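PDB 2A6X: Emp46p from Saccharomyces cerevisiae, which is a calcium-independent cargo receptor of the legume-like lectin family with a carbohydrate recognition domain, and is involved in the secretion of glycoproteins. Local coordinates for residues A[5-10]-A[214-219]; A[14-19]-A[35-40]; A[118-123]-A[139-144]; A[125-130]-A[143-148]. The protein carries 1 engineered substitution. One frame throughout, in Å; residues are numbered along the deposited sequence.

All four contacts belong to one beta-sandwich lectin domain. Interactions 1, 2 and 3 lie at the surface, while interaction 4 is partly buried. Interactions 1 and 2 reach the same sheet, and their segments 5-10 and 14-19 follow one another in the N-terminal loop. The first is polar, with a lysine over a tryptophan face, the second apolar with no hydrogen bond across it. Interactions 3 and 4 share Y143 and F144 at the edge of the other sheet, their centres 8 Å apart. In 118-123 with 139-144, water joins the polar groups. In 125-130 with 143-148, backbone bonds and aromatic packing do the work. Interactions 2 and 3 lie on opposite sides of the chain's centre.

Interaction 1: A[5-10]-A[214-219]; sequences LKWNKG and KMKLYD
N8 binds the end of strand 209-218, and D219 after it, with backbone and side chain. N8 N donates to L217 O over 2.8 Å. N8 ND2 donates almost straight to D219 OD1 over 3.2 Å, at 177°. That bond lies in the amide plane and uses the syn lone pair of OD1. The carboxylate stands nearly square to the amide, with the planes 86° apart. With CG anti to the backbone N (chi1 -173°), the N8 amide extends to D219. The second bond from ND2, to OD2, is weak, as is that from G10 N to N8 OD1. Y60 OH also bonds to D219 OD1. A water donates to K6 O (2.6 Å) and accepts from D219 N (2.8 Å).

The aliphatic part of K216 lies over one face of W7, with CE 3.6 Å from the centroid of the six-membered ring. NZ makes a cation-pi contact 4.8 Å from the same centroid. W7 CB covers a face of Y218.

S12 OG bonds to N8 O and L217 N, while K216 and Y218 pair through their backbones with E69 and T67 of strand 66-75. L217 packs inward on I197 of strand 195-202, in the opposing sheet.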
loop_
_atom_site.group_PDB
_atom_site.type_symbol
_atom_site.label_atom_id
_atom_site.label_comp_id
_atom_site.label_asym_id
_atom_site.label_seq_id
_atom_site.Cartn_x
_atom_site.Cartn_y
_atom_site.Cartn_z
ATOM N N LEU A 5 -7.980 5.221 19.988
ATOM C CA LEU A 5 -6.779 6.081 20.182
ATOM C C LEU A 5 -5.518 5.252 19.953
ATOM O O LEU A 5 -4.564 5.717 19.326
ATOM C CB LEU A 5 -6.762 6.686 21.598
ATOM C CG LEU A 5 -7.355 8.086 21.786
ATOM C CD1 LEU A 5 -7.380 8.454 23.264
ATOM C CD2 LEU A 5 -6.576 9.132 20.983
ATOM N N LYS A 6 -5.538 4.019 20.455
ATOM C CA LYS A 6 -4.370 3.133 20.449
ATOM C C LYS A 6 -4.349 2.302 19.165
ATOM O O LYS A 6 -5.402 1.895 18.668
ATOM C CB LYS A 6 -4.376 2.184 21.664
ATOM C CG LYS A 6 -5.436 2.454 22.759
ATOM C CD LYS A 6 -6.804 1.821 22.441
ATOM C CE LYS A 6 -7.372 1.083 23.652
ATOM N NZ LYS A 6 -8.804 0.681 23.452
ATOM N N TRP A 7 -3.162 2.035 18.628
ATOM C CA TRP A 7 -3.091 1.183 17.447
ATOM C C TRP A 7 -3.142 -0.311 17.783
ATOM O O TRP A 7 -2.783 -0.742 18.885
ATOM C CB TRP A 7 -1.887 1.529 16.568
ATOM C CG TRP A 7 -0.537 1.207 17.136
ATOM C CD1 TRP A 7 0.150 0.033 17.007
ATOM C CD2 TRP A 7 0.313 2.086 17.877
ATOM N NE1 TRP A 7 1.370 0.124 17.631
ATOM C CE2 TRP A 7 1.493 1.370 18.184
ATOM C CE3 TRP A 7 0.194 3.409 18.327
ATOM C CZ2 TRP A 7 2.546 1.931 18.910
ATOM C CZ3 TRP A 7 1.236 3.967 19.050
ATOM C CH2 TRP A 7 2.400 3.225 19.334
ATOM N N ASN A 8 -3.642 -1.082 16.829
ATOM C CA ASN A 8 -3.725 -2.520 16.927
ATOM C C ASN A 8 -2.370 -3.126 16.575
ATOM O O ASN A 8 -2.040 -3.271 15.404
ATOM C CB ASN A 8 -4.820 -3.027 15.984
ATOM C CG ASN A 8 -5.093 -4.513 16.133
ATOM O OD1 ASN A 8 -4.198 -5.293 16.465
ATOM N ND2 ASN A 8 -6.337 -4.916 15.877
ATOM N N LYS A 9 -1.590 -3.473 17.600
ATOM C CA LYS A 9 -0.237 -3.999 17.423
ATOM C C LYS A 9 -0.171 -5.248 16.548
ATOM O O LYS A 9 0.811 -5.440 15.828
ATOM C CB LYS A 9 0.403 -4.291 18.789
ATOM C CG LYS A 9 0.811 -3.038 19.526
ATOM C CD LYS A 9 1.542 -3.335 20.823
ATOM C CE LYS A 9 1.225 -2.294 21.874
ATOM N NZ LYS A 9 -0.196 -2.466 22.332
ATOM N N GLY A 10 -1.207 -6.087 16.601
ATOM C CA GLY A 10 -1.272 -7.303 15.811
ATOM C C GLY A 10 -1.405 -7.091 14.313
ATOM O O GLY A 10 -1.116 -7.985 13.516
ATOM N N LYS A 214 7.021 2.957 8.486
ATOM C CA LYS A 214 6.064 2.684 9.566
ATOM C C LYS A 214 4.758 2.208 8.996
ATOM O O LYS A 214 4.416 2.524 7.877
ATOM C CB LYS A 214 5.759 3.947 10.375
ATOM C CG LYS A 214 6.930 4.658 10.981
ATOM C CD LYS A 214 6.520 5.974 11.693
ATOM C CE LYS A 214 5.337 5.856 12.639
ATOM N NZ LYS A 214 5.110 7.164 13.359
ATOM N N MET A 215 4.022 1.432 9.770
ATOM C CA MET A 215 2.640 1.104 9.427
ATOM C C MET A 215 1.860 0.842 10.704
ATOM O O MET A 215 2.317 0.097 11.567
ATOM C CB MET A 215 2.560 -0.113 8.511
ATOM C CG MET A 215 1.127 -0.471 8.087
ATOM S SD MET A 215 0.280 -1.491 9.285
ATOM C CE MET A 215 -1.271 -1.800 8.456
ATOM N N LYS A 216 0.705 1.486 10.825
ATOM C CA LYS A 216 -0.189 1.288 11.960
ATOM C C LYS A 216 -1.604 1.117 11.462
ATOM O O LYS A 216 -2.049 1.797 10.527
ATOM C CB LYS A 216 -0.127 2.477 12.913
ATOM C CG LYS A 216 1.146 2.552 13.724
ATOM C CD LYS A 216 1.186 3.754 14.639
ATOM C CE LYS A 216 2.517 3.819 15.373
ATOM N NZ LYS A 216 3.669 3.389 14.504
ATOM N N LEU A 217 -2.318 0.220 12.118
ATOM C CA LEU A 217 -3.735 0.053 11.903
ATOM C C LEU A 217 -4.400 0.393 13.216
ATOM O O LEU A 217 -3.879 0.060 14.266
ATOM C CB LEU A 217 -4.097 -1.364 11.446
ATOM C CG LEU A 217 -5.595 -1.622 11.208
ATOM C CD1 LEU A 217 -5.852 -2.669 10.127
ATOM C CD2 LEU A 217 -6.291 -2.027 12.523
ATOM N N TYR A 218 -5.538 1.076 13.130
ATOM C CA TYR A 218 -6.352 1.413 14.303
ATOM C C TYR A 218 -7.747 0.856 14.083
ATOM O O TYR A 218 -8.303 0.931 12.988
ATOM C CB TYR A 218 -6.445 2.925 14.519
ATOM C CG TYR A 218 -5.135 3.668 14.633
ATOM C CD1 TYR A 218 -4.651 4.111 15.861
ATOM C CD2 TYR A 218 -4.388 3.978 13.491
ATOM C CE1 TYR A 218 -3.440 4.809 15.950
ATOM C CE2 TYR A 218 -3.205 4.676 13.575
ATOM C CZ TYR A 218 -2.728 5.084 14.794
ATOM O OH TYR A 218 -1.539 5.773 14.832
ATOM N N ASP A 219 -8.323 0.303 15.147
ATOM C CA ASP A 219 -9.680 -0.221 15.131
ATOM C C ASP A 219 -10.727 0.885 15.279
ATOM O O ASP A 219 -11.747 0.693 15.955
ATOM C CB ASP A 219 -9.884 -1.201 16.292
ATOM C CG ASP A 219 -8.970 -2.394 16.237
ATOM O OD1 ASP A 219 -8.598 -2.851 15.136
ATOM O OD2 ASP A 219 -8.619 -2.976 17.276
HETATM O O HOH W 1 -6.867 0.110 17.533
#

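Interaction 2: A[14-19]-A[35-40]; sequences PNLLEV and VKLEEG
G40 meets L16 and L17 in a backbone shape (phi 90°) where a CB would press on the preceding carbonyl oxygen. E39 before it also has positive phi. The pair fits a type I' turn joining strand 36-38 to strand 41-43 in a hairpin. With no side chain on G40, L17 CD1 can lie 3.9 Å from G40 CA. The carbonyl of G40 faces L16, and L16 CB is 3.4 Å from G40 O. No hydrogen bond crosses this contact; its side-chain contacts are van der Waals.

L37 is the main side chain on the hairpin side. Its CG is anti to the backbone N (chi1 -177°), and its two methyls reach different partners. CD1 packs on L16 CB at 4.1 Å. CD2 comes within 4.5 Å of V19 CG1, a looser touch.

An Asx motif shapes segment 14-19: N15 OD1 accepts from E18 N, at 2.9 Å and in the carbonyl plane. In the other segment, K36 NZ and E38 OE1 form a salt bridge across 3.6 Å.

The side chain of L37 is about 10 Å from the bound potassium ion, whose site includes L26 and W29. Strand 36-38 is the outermost strand of its sheet. L16 and L37 both rest on F42 of the next strand, 41-43. Helix 22-25 adjoins the contact, with Q22 touching L37 and E25 touching V19.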
loop_
_atom_site.group_PDB
_atom_site.type_symbol
_atom_site.label_atom_id
_atom_site.label_comp_id
_atom_site.label_asym_id
_atom_site.label_seq_id
_atom_site.Cartn_x
_atom_site.Cartn_y
_atom_site.Cartn_z
ATOM N N PRO A 14 5.954 -3.153 13.971
ATOM C CA PRO A 14 6.619 -2.664 15.171
ATOM C C PRO A 14 7.498 -1.475 14.821
ATOM O O PRO A 14 7.738 -1.207 13.635
ATOM C CB PRO A 14 7.492 -3.865 15.576
ATOM C CG PRO A 14 7.837 -4.488 14.328
ATOM C CD PRO A 14 6.554 -4.402 13.486
ATOM N N ASN A 15 8.008 -0.776 15.824
ATOM C CA ASN A 15 8.984 0.250 15.546
ATOM C C ASN A 15 10.203 -0.434 14.965
ATOM O O ASN A 15 10.855 -1.202 15.636
ATOM C CB ASN A 15 9.345 1.045 16.793
ATOM C CG ASN A 15 10.302 2.163 16.476
ATOM O OD1 ASN A 15 11.502 1.937 16.319
ATOM N ND2 ASN A 15 9.768 3.375 16.313
ATOM N N LEU A 16 10.496 -0.162 13.697
ATOM C CA LEU A 16 11.502 -0.898 12.948
ATOM C C LEU A 16 12.919 -0.630 13.372
ATOM O O LEU A 16 13.773 -1.503 13.280
ATOM C CB LEU A 16 11.386 -0.571 11.468
ATOM C CG LEU A 16 10.058 -0.977 10.847
ATOM C CD1 LEU A 16 10.065 -0.576 9.408
ATOM C CD2 LEU A 16 9.794 -2.469 11.025
ATOM N N LEU A 17 13.168 0.605 13.804
ATOM C CA LEU A 17 14.470 0.972 14.289
ATOM C C LEU A 17 14.756 0.211 15.566
ATOM O O LEU A 17 15.846 -0.333 15.732
ATOM C CB LEU A 17 14.541 2.475 14.533
ATOM C CG LEU A 17 15.934 2.965 14.900
ATOM C CD1 LEU A 17 16.929 2.729 13.769
ATOM C CD2 LEU A 17 15.862 4.416 15.269
ATOM N N GLU A 18 13.746 0.125 16.435
ATOM C CA GLU A 18 13.919 -0.443 17.769
ATOM C C GLU A 18 13.954 -1.981 17.763
ATOM O O GLU A 18 14.250 -2.587 18.789
ATOM C CB GLU A 18 12.817 0.059 18.707
ATOM C CG GLU A 18 12.995 1.507 19.160
ATOM C CD GLU A 18 11.742 2.096 19.782
ATOM O OE1 GLU A 18 11.450 3.294 19.527
ATOM O OE2 GLU A 18 11.035 1.366 20.514
ATOM N N VAL A 19 13.656 -2.597 16.618
ATOM C CA VAL A 19 13.685 -4.056 16.495
ATOM C C VAL A 19 15.052 -4.609 16.917
ATOM O O VAL A 19 16.091 -4.101 16.506
ATOM C CB VAL A 19 13.335 -4.517 15.049
ATOM C CG1 VAL A 19 13.667 -5.993 14.835
ATOM C CG2 VAL A 19 11.855 -4.277 14.753
ATOM N N VAL A 35 12.436 -7.492 -0.440
ATOM C CA VAL A 35 12.337 -6.543 0.666
ATOM C C VAL A 35 13.349 -6.892 1.778
ATOM O O VAL A 35 13.545 -8.047 2.094
ATOM C CB VAL A 35 10.901 -6.486 1.248
ATOM C CG1 VAL A 35 10.487 -7.810 1.896
ATOM C CG2 VAL A 35 10.785 -5.355 2.248
ATOM N N LYS A 36 13.997 -5.879 2.336
ATOM C CA LYS A 36 14.977 -6.062 3.399
ATOM C C LYS A 36 14.878 -4.957 4.444
ATOM O O LYS A 36 14.679 -3.777 4.124
ATOM C CB LYS A 36 16.385 -6.104 2.810
ATOM C CG LYS A 36 16.841 -4.844 2.131
ATOM C CD LYS A 36 18.074 -5.064 1.231
ATOM C CE LYS A 36 19.316 -5.489 2.019
ATOM N NZ LYS A 36 19.963 -4.356 2.736
ATOM N N LEU A 37 15.012 -5.333 5.703
ATOM C CA LEU A 37 15.082 -4.371 6.783
ATOM C C LEU A 37 16.527 -3.881 6.865
ATOM O O LEU A 37 17.420 -4.660 7.221
ATOM C CB LEU A 37 14.646 -5.014 8.098
ATOM C CG LEU A 37 14.614 -4.100 9.303
ATOM C CD1 LEU A 37 13.684 -2.922 9.055
ATOM C CD2 LEU A 37 14.171 -4.898 10.508
ATOM N N GLU A 38 16.747 -2.625 6.507
ATOM C CA GLU A 38 18.079 -2.010 6.474
ATOM C C GLU A 38 18.090 -0.703 7.264
ATOM O O GLU A 38 17.356 0.227 6.931
ATOM C CB GLU A 38 18.478 -1.727 5.031
ATOM C CG GLU A 38 19.834 -1.042 4.883
ATOM C CD GLU A 38 20.339 -1.013 3.456
ATOM O OE1 GLU A 38 19.519 -0.804 2.532
ATOM O OE2 GLU A 38 21.571 -1.187 3.251
ATOM N N GLU A 39 18.923 -0.608 8.302
ATOM C CA GLU A 39 19.064 0.626 9.093
ATOM C C GLU A 39 17.719 1.291 9.400
ATOM O O GLU A 39 17.514 2.486 9.168
ATOM C CB GLU A 39 20.029 1.605 8.425
ATOM C CG GLU A 39 21.424 1.014 8.174
ATOM C CD GLU A 39 22.269 0.822 9.428
ATOM O OE1 GLU A 39 23.455 0.439 9.259
ATOM O OE2 GLU A 39 21.781 1.061 10.561
ATOM N N GLY A 40 16.799 0.488 9.927
ATOM C CA GLY A 40 15.606 1.018 10.546
ATOM C C GLY A 40 14.399 1.225 9.640
ATOM O O GLY A 40 13.393 1.754 10.099
#

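Interaction 3: A[118-123]-A[139-144]; sequences DDKLGE and ESSPYF
D118, whose OD1 lies near the Y143 ring, has its other oxygen, OD2, gripped by three groups. K120 N and L121 N both donate to D118 OD2, each at 3.0 Å. The bond from K120 makes an Asx turn, in a loop of the lectin beta-sandwich just before the chain turns a corner at E123. K120 N meets OD2 from above the carboxylate plane. L121 N comes on the anti side, somewhat out of that plane. The third group is a water that donates to D118 OD2 over 2.7 Å. Two backbone bonds between D118 and G122 close the same turn.

That water carries the contact to the other segment. It bonds to S141 OG, and at 2.7 Å to Y143 OH, lying in the plane of the Y143 ring at its edge. A second water lies between D118 OD1 and S141 OG. No direct hydrogen bond crosses the contact, so water links the two segments.

The acidic groups D119 and E139 come close, with D119 OD2 3.3 Å from E139 OE2. Their carboxylate planes stand 86° apart. K82 forms a salt bridge with D119, and R116 one with E139 OE1. These positive groups probably offset the repulsion.

The apolar part is one leucine. L121 reaches out to meet the phenol end of Y143, with CD1 3.5 Å from Y143 OH and 3.8 Å from Y143 CZ.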
loop_
_atom_site.group_PDB
_atom_site.type_symbol
_atom_site.label_atom_id
_atom_site.label_comp_id
_atom_site.label_asym_id
_atom_site.label_seq_id
_atom_site.Cartn_x
_atom_site.Cartn_y
_atom_site.Cartn_z
ATOM N N ASP A 118 1.877 8.117 -13.897
ATOM C CA ASP A 118 0.818 7.775 -14.818
ATOM C C ASP A 118 1.117 8.496 -16.143
ATOM O O ASP A 118 1.586 9.619 -16.136
ATOM C CB ASP A 118 -0.515 8.181 -14.185
ATOM C CG ASP A 118 -1.683 7.889 -15.060
ATOM O OD1 ASP A 118 -2.331 6.831 -14.881
ATOM O OD2 ASP A 118 -2.033 8.688 -15.950
ATOM N N ASP A 119 0.889 7.817 -17.268
ATOM C CA ASP A 119 1.262 8.357 -18.576
ATOM C C ASP A 119 0.586 9.698 -18.855
ATOM O O ASP A 119 1.161 10.546 -19.559
ATOM C CB ASP A 119 0.913 7.357 -19.697
ATOM C CG ASP A 119 2.069 6.424 -20.043
ATOM O OD1 ASP A 119 2.791 6.697 -21.024
ATOM O OD2 ASP A 119 2.314 5.380 -19.406
ATOM N N LYS A 120 -0.611 9.900 -18.294
ATOM C CA LYS A 120 -1.383 11.125 -18.508
ATOM C C LYS A 120 -1.450 12.113 -17.316
ATOM O O LYS A 120 -1.428 13.308 -17.529
ATOM C CB LYS A 120 -2.797 10.780 -18.997
ATOM C CG LYS A 120 -2.819 10.124 -20.387
ATOM C CD LYS A 120 -4.188 9.591 -20.723
ATOM C CE LYS A 120 -4.273 9.210 -22.204
ATOM N NZ LYS A 120 -5.642 8.791 -22.600
ATOM N N LEU A 121 -1.529 11.628 -16.070
ATOM C CA LEU A 121 -1.509 12.522 -14.887
ATOM C C LEU A 121 -0.107 12.906 -14.414
ATOM O O LEU A 121 0.075 13.899 -13.693
ATOM C CB LEU A 121 -2.186 11.841 -13.695
ATOM C CG LEU A 121 -3.661 11.503 -13.751
ATOM C CD1 LEU A 121 -3.984 10.697 -12.499
ATOM C CD2 LEU A 121 -4.492 12.758 -13.814
ATOM N N GLY A 122 0.855 12.060 -14.770
ATOM C CA GLY A 122 2.194 12.096 -14.217
ATOM C C GLY A 122 2.184 11.582 -12.784
ATOM O O GLY A 122 1.404 10.705 -12.448
ATOM N N GLU A 123 3.048 12.177 -11.974
ATOM C CA GLU A 123 3.290 11.778 -10.588
ATOM C C GLU A 123 1.998 11.897 -9.785
ATOM O O GLU A 123 1.466 12.991 -9.608
ATOM C CB GLU A 123 4.371 12.684 -10.014
ATOM C CG GLU A 123 5.345 12.017 -9.089
ATOM C CD GLU A 123 6.535 12.892 -8.751
ATOM O OE1 GLU A 123 7.153 12.609 -7.711
ATOM O OE2 GLU A 123 6.841 13.858 -9.487
ATOM N N GLU A 139 -3.108 0.959 -18.307
ATOM C CA GLU A 139 -2.833 1.988 -19.306
ATOM C C GLU A 139 -4.104 2.474 -20.009
ATOM O O GLU A 139 -4.028 3.336 -20.877
ATOM C CB GLU A 139 -1.774 1.521 -20.318
ATOM C CG GLU A 139 -0.494 0.919 -19.724
ATOM C CD GLU A 139 0.288 1.833 -18.769
ATOM O OE1 GLU A 139 1.158 1.310 -18.032
ATOM O OE2 GLU A 139 0.062 3.061 -18.736
ATOM N N SER A 140 -5.266 1.948 -19.620
ATOM C CA SER A 140 -6.556 2.507 -20.053
ATOM C C SER A 140 -7.151 3.564 -19.088
ATOM O O SER A 140 -8.274 4.041 -19.299
ATOM C CB SER A 140 -7.575 1.378 -20.283
ATOM O OG SER A 140 -8.235 1.002 -19.078
ATOM N N SER A 141 -6.410 3.913 -18.032
ATOM C CA SER A 141 -6.854 4.900 -17.033
ATOM C C SER A 141 -8.218 4.617 -16.375
ATOM O O SER A 141 -9.041 5.527 -16.274
ATOM C CB SER A 141 -6.860 6.314 -17.645
ATOM O OG SER A 141 -5.559 6.705 -18.076
ATOM N N PRO A 142 -8.454 3.386 -15.906
ATOM C CA PRO A 142 -9.756 3.009 -15.325
ATOM C C PRO A 142 -9.873 3.221 -13.798
ATOM O O PRO A 142 -10.706 2.594 -13.150
ATOM C CB PRO A 142 -9.810 1.524 -15.642
ATOM C CG PRO A 142 -8.394 1.094 -15.442
ATOM C CD PRO A 142 -7.543 2.226 -15.938
ATOM N N TYR A 143 -9.041 4.082 -13.237
ATOM C CA TYR A 143 -9.124 4.410 -11.811
ATOM C C TYR A 143 -10.432 5.153 -11.463
ATOM O O TYR A 143 -10.989 5.906 -12.294
ATOM C CB TYR A 143 -7.876 5.216 -11.375
ATOM C CG TYR A 143 -7.481 6.365 -12.289
ATOM C CD1 TYR A 143 -8.066 7.618 -12.166
ATOM C CD2 TYR A 143 -6.486 6.200 -13.259
ATOM C CE1 TYR A 143 -7.703 8.656 -12.993
ATOM C CE2 TYR A 143 -6.119 7.237 -14.088
ATOM C CZ TYR A 143 -6.729 8.466 -13.948
ATOM O OH TYR A 143 -6.379 9.530 -14.767
ATOM N N PHE A 144 -10.937 4.933 -10.246
ATOM C CA PHE A 144 -12.152 5.593 -9.777
ATOM C C PHE A 144 -11.862 6.910 -9.045
ATOM O O PHE A 144 -12.752 7.731 -8.849
ATOM C CB PHE A 144 -13.009 4.636 -8.912
ATOM C CG PHE A 144 -12.451 4.366 -7.542
ATOM C CD1 PHE A 144 -12.695 5.215 -6.473
ATOM C CD2 PHE A 144 -11.654 3.255 -7.333
ATOM C CE1 PHE A 144 -12.130 4.941 -5.215
ATOM C CE2 PHE A 144 -11.113 2.982 -6.079
ATOM C CZ PHE A 144 -11.352 3.837 -5.032
HETATM O O HOH W 2 -4.593 8.999 -16.680
HETATM O O HOH W 3 -3.305 5.495 -16.902
#

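Interaction 4: A[125-130]-A[143-148]; sequences VTAFLN and YFASCL. Engineered in segment 125-130: F128 (natural residue Tyr).
A127 and V125 hold strand 145-148 to the sheet through backbone hydrogen bonds. The two strands are antiparallel, their axes at 170°. V125 with C147 and A127 with A145 are hydrogen-bonded pairs, while T126 with S146 is a non-hydrogen-bonded pair. V125 N donates to C147 O at 2.9 Å, and C147 N donates back to V125 O. A127 N donates to A145 O. A127 O accepts instead from F144 N, at 2.9 Å, which fits a classic beta bulge at F144 and A145. V125 O also has a CA-H...O contact from S146 CA.

The Y143 and F128 rings lie on the face of T126. T126 CG2 sits over one face of Y143, 3.9 Å from the ring centroid. Y143 CB covers a face of the F128 ring, an engineered residue (tyrosine in the natural sequence). The Y143 edge points to that same F128 ring in an offset edge-to-face pair, with centroids 5.9 Å apart and planes at 89°. The chi1 of Y143 (47°) puts CG between the backbone N and the carbonyl carbon, and this brings the ring face under T126 CG2.

On the other face, apolar side chains meet. F144 CZ is 3.7 Å from A127 CB, and F144 CE2 is 3.6 Å from L129 CG. C147 SG packs on V125 CB at 3.8 Å.

C147 SG is also in a disulfide with C181 of strand 179-184. The edge strand is therefore held to its own sheet by hydrogen bonds and to the opposing sheet by a covalent link.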
loop_
_atom_site.group_PDB
_atom_site.type_symbol
_atom_site.label_atom_id
_atom_site.label_comp_id
_atom_site.label_asym_id
_atom_site.label_seq_id
_atom_site.Cartn_x
_atom_site.Cartn_y
_atom_site.Cartn_z
ATOM N N VAL A 125 -1.305 9.658 -7.212
ATOM C CA VAL A 125 -2.005 8.558 -6.562
ATOM C C VAL A 125 -3.188 8.227 -7.446
ATOM O O VAL A 125 -3.961 9.118 -7.758
ATOM C CB VAL A 125 -2.526 8.969 -5.179
ATOM C CG1 VAL A 125 -3.324 7.852 -4.554
ATOM C CG2 VAL A 125 -1.387 9.346 -4.273
ATOM N N THR A 126 -3.310 6.973 -7.842
ATOM C CA THR A 126 -4.498 6.482 -8.570
ATOM C C THR A 126 -5.069 5.281 -7.847
ATOM O O THR A 126 -4.307 4.406 -7.423
ATOM C CB THR A 126 -4.202 6.176 -10.073
ATOM O OG1 THR A 126 -2.999 5.424 -10.241
ATOM C CG2 THR A 126 -3.971 7.440 -10.857
ATOM N N ALA A 127 -6.400 5.241 -7.708
ATOM C CA ALA A 127 -7.067 4.198 -6.945
ATOM C C ALA A 127 -7.939 3.356 -7.876
ATOM O O ALA A 127 -8.694 3.907 -8.673
ATOM C CB ALA A 127 -7.899 4.795 -5.845
ATOM N N PHE A 128 -7.826 2.045 -7.744
ATOM C CA PHE A 128 -8.467 1.084 -8.651
ATOM C C PHE A 128 -9.238 0.036 -7.854
ATOM O O PHE A 128 -8.762 -0.481 -6.842
ATOM C CB PHE A 128 -7.440 0.340 -9.517
ATOM C CG PHE A 128 -6.556 1.217 -10.346
ATOM C CD1 PHE A 128 -6.814 1.408 -11.701
ATOM C CD2 PHE A 128 -5.432 1.816 -9.798
ATOM C CE1 PHE A 128 -5.984 2.233 -12.465
ATOM C CE2 PHE A 128 -4.616 2.621 -10.559
ATOM C CZ PHE A 128 -4.885 2.815 -11.899
ATOM N N LEU A 129 -10.414 -0.328 -8.357
ATOM C CA LEU A 129 -11.140 -1.481 -7.876
ATOM C C LEU A 129 -11.145 -2.582 -8.927
ATOM O O LEU A 129 -11.220 -2.313 -10.132
ATOM C CB LEU A 129 -12.588 -1.099 -7.602
ATOM C CG LEU A 129 -12.822 -0.188 -6.435
ATOM C CD1 LEU A 129 -14.221 0.458 -6.531
ATOM C CD2 LEU A 129 -12.629 -0.970 -5.139
ATOM N N ASN A 130 -11.068 -3.824 -8.476
ATOM C CA ASN A 130 -11.297 -4.973 -9.344
ATOM C C ASN A 130 -12.118 -5.987 -8.558
ATOM O O ASN A 130 -11.959 -6.100 -7.351
ATOM C CB ASN A 130 -9.961 -5.558 -9.813
ATOM C CG ASN A 130 -10.097 -6.457 -11.040
ATOM O OD1 ASN A 130 -11.200 -6.804 -11.463
ATOM N ND2 ASN A 130 -8.959 -6.834 -11.621
ATOM N N TYR A 143 -9.041 4.082 -13.237
ATOM C CA TYR A 143 -9.124 4.410 -11.811
ATOM C C TYR A 143 -10.432 5.153 -11.463
ATOM O O TYR A 143 -10.989 5.906 -12.294
ATOM C CB TYR A 143 -7.876 5.216 -11.375
ATOM C CG TYR A 143 -7.481 6.365 -12.289
ATOM C CD1 TYR A 143 -8.066 7.618 -12.166
ATOM C CD2 TYR A 143 -6.486 6.200 -13.259
ATOM C CE1 TYR A 143 -7.703 8.656 -12.993
ATOM C CE2 TYR A 143 -6.119 7.237 -14.088
ATOM C CZ TYR A 143 -6.729 8.466 -13.948
ATOM O OH TYR A 143 -6.379 9.530 -14.767
ATOM N N PHE A 144 -10.937 4.933 -10.246
ATOM C CA PHE A 144 -12.152 5.593 -9.777
ATOM C C PHE A 144 -11.862 6.910 -9.045
ATOM O O PHE A 144 -12.752 7.731 -8.849
ATOM C CB PHE A 144 -13.009 4.636 -8.912
ATOM C CG PHE A 144 -12.451 4.366 -7.542
ATOM C CD1 PHE A 144 -12.695 5.215 -6.473
ATOM C CD2 PHE A 144 -11.654 3.255 -7.333
ATOM C CE1 PHE A 144 -12.130 4.941 -5.215
ATOM C CE2 PHE A 144 -11.113 2.982 -6.079
ATOM C CZ PHE A 144 -11.352 3.837 -5.032
ATOM N N ALA A 145 -10.599 7.103 -8.644
ATOM C CA ALA A 145 -10.190 8.293 -7.940
ATOM C C ALA A 145 -8.701 8.516 -8.107
ATOM O O ALA A 145 -7.948 7.590 -8.417
ATOM C CB ALA A 145 -10.531 8.199 -6.471
ATOM N N SER A 146 -8.310 9.763 -7.937
ATOM C CA SER A 146 -6.906 10.157 -8.115
ATOM C C SER A 146 -6.602 11.506 -7.507
ATOM O O SER A 146 -7.488 12.334 -7.242
ATOM C CB SER A 146 -6.536 10.172 -9.593
ATOM O OG SER A 146 -7.229 11.220 -10.283
ATOM N N CYS A 147 -5.314 11.737 -7.309
ATOM C CA CYS A 147 -4.798 13.059 -7.051
ATOM C C CYS A 147 -3.355 13.159 -7.577
ATOM O O CYS A 147 -2.700 12.144 -7.803
ATOM C CB CYS A 147 -4.891 13.429 -5.562
ATOM S SG CYS A 147 -3.863 12.411 -4.447
ATOM N N LEU A 148 -2.868 14.372 -7.756
ATOM C CA LEU A 148 -1.477 14.587 -8.127
ATOM C C LEU A 148 -0.700 14.690 -6.824
ATOM O O LEU A 148 -1.126 15.373 -5.915
ATOM C CB LEU A 148 -1.341 15.858 -8.971
ATOM C CG LEU A 148 -2.307 15.916 -10.151
ATOM C CD1 LEU A 148 -2.090 17.237 -10.899
ATOM C CD2 LEU A 148 -2.156 14.680 -11.039
#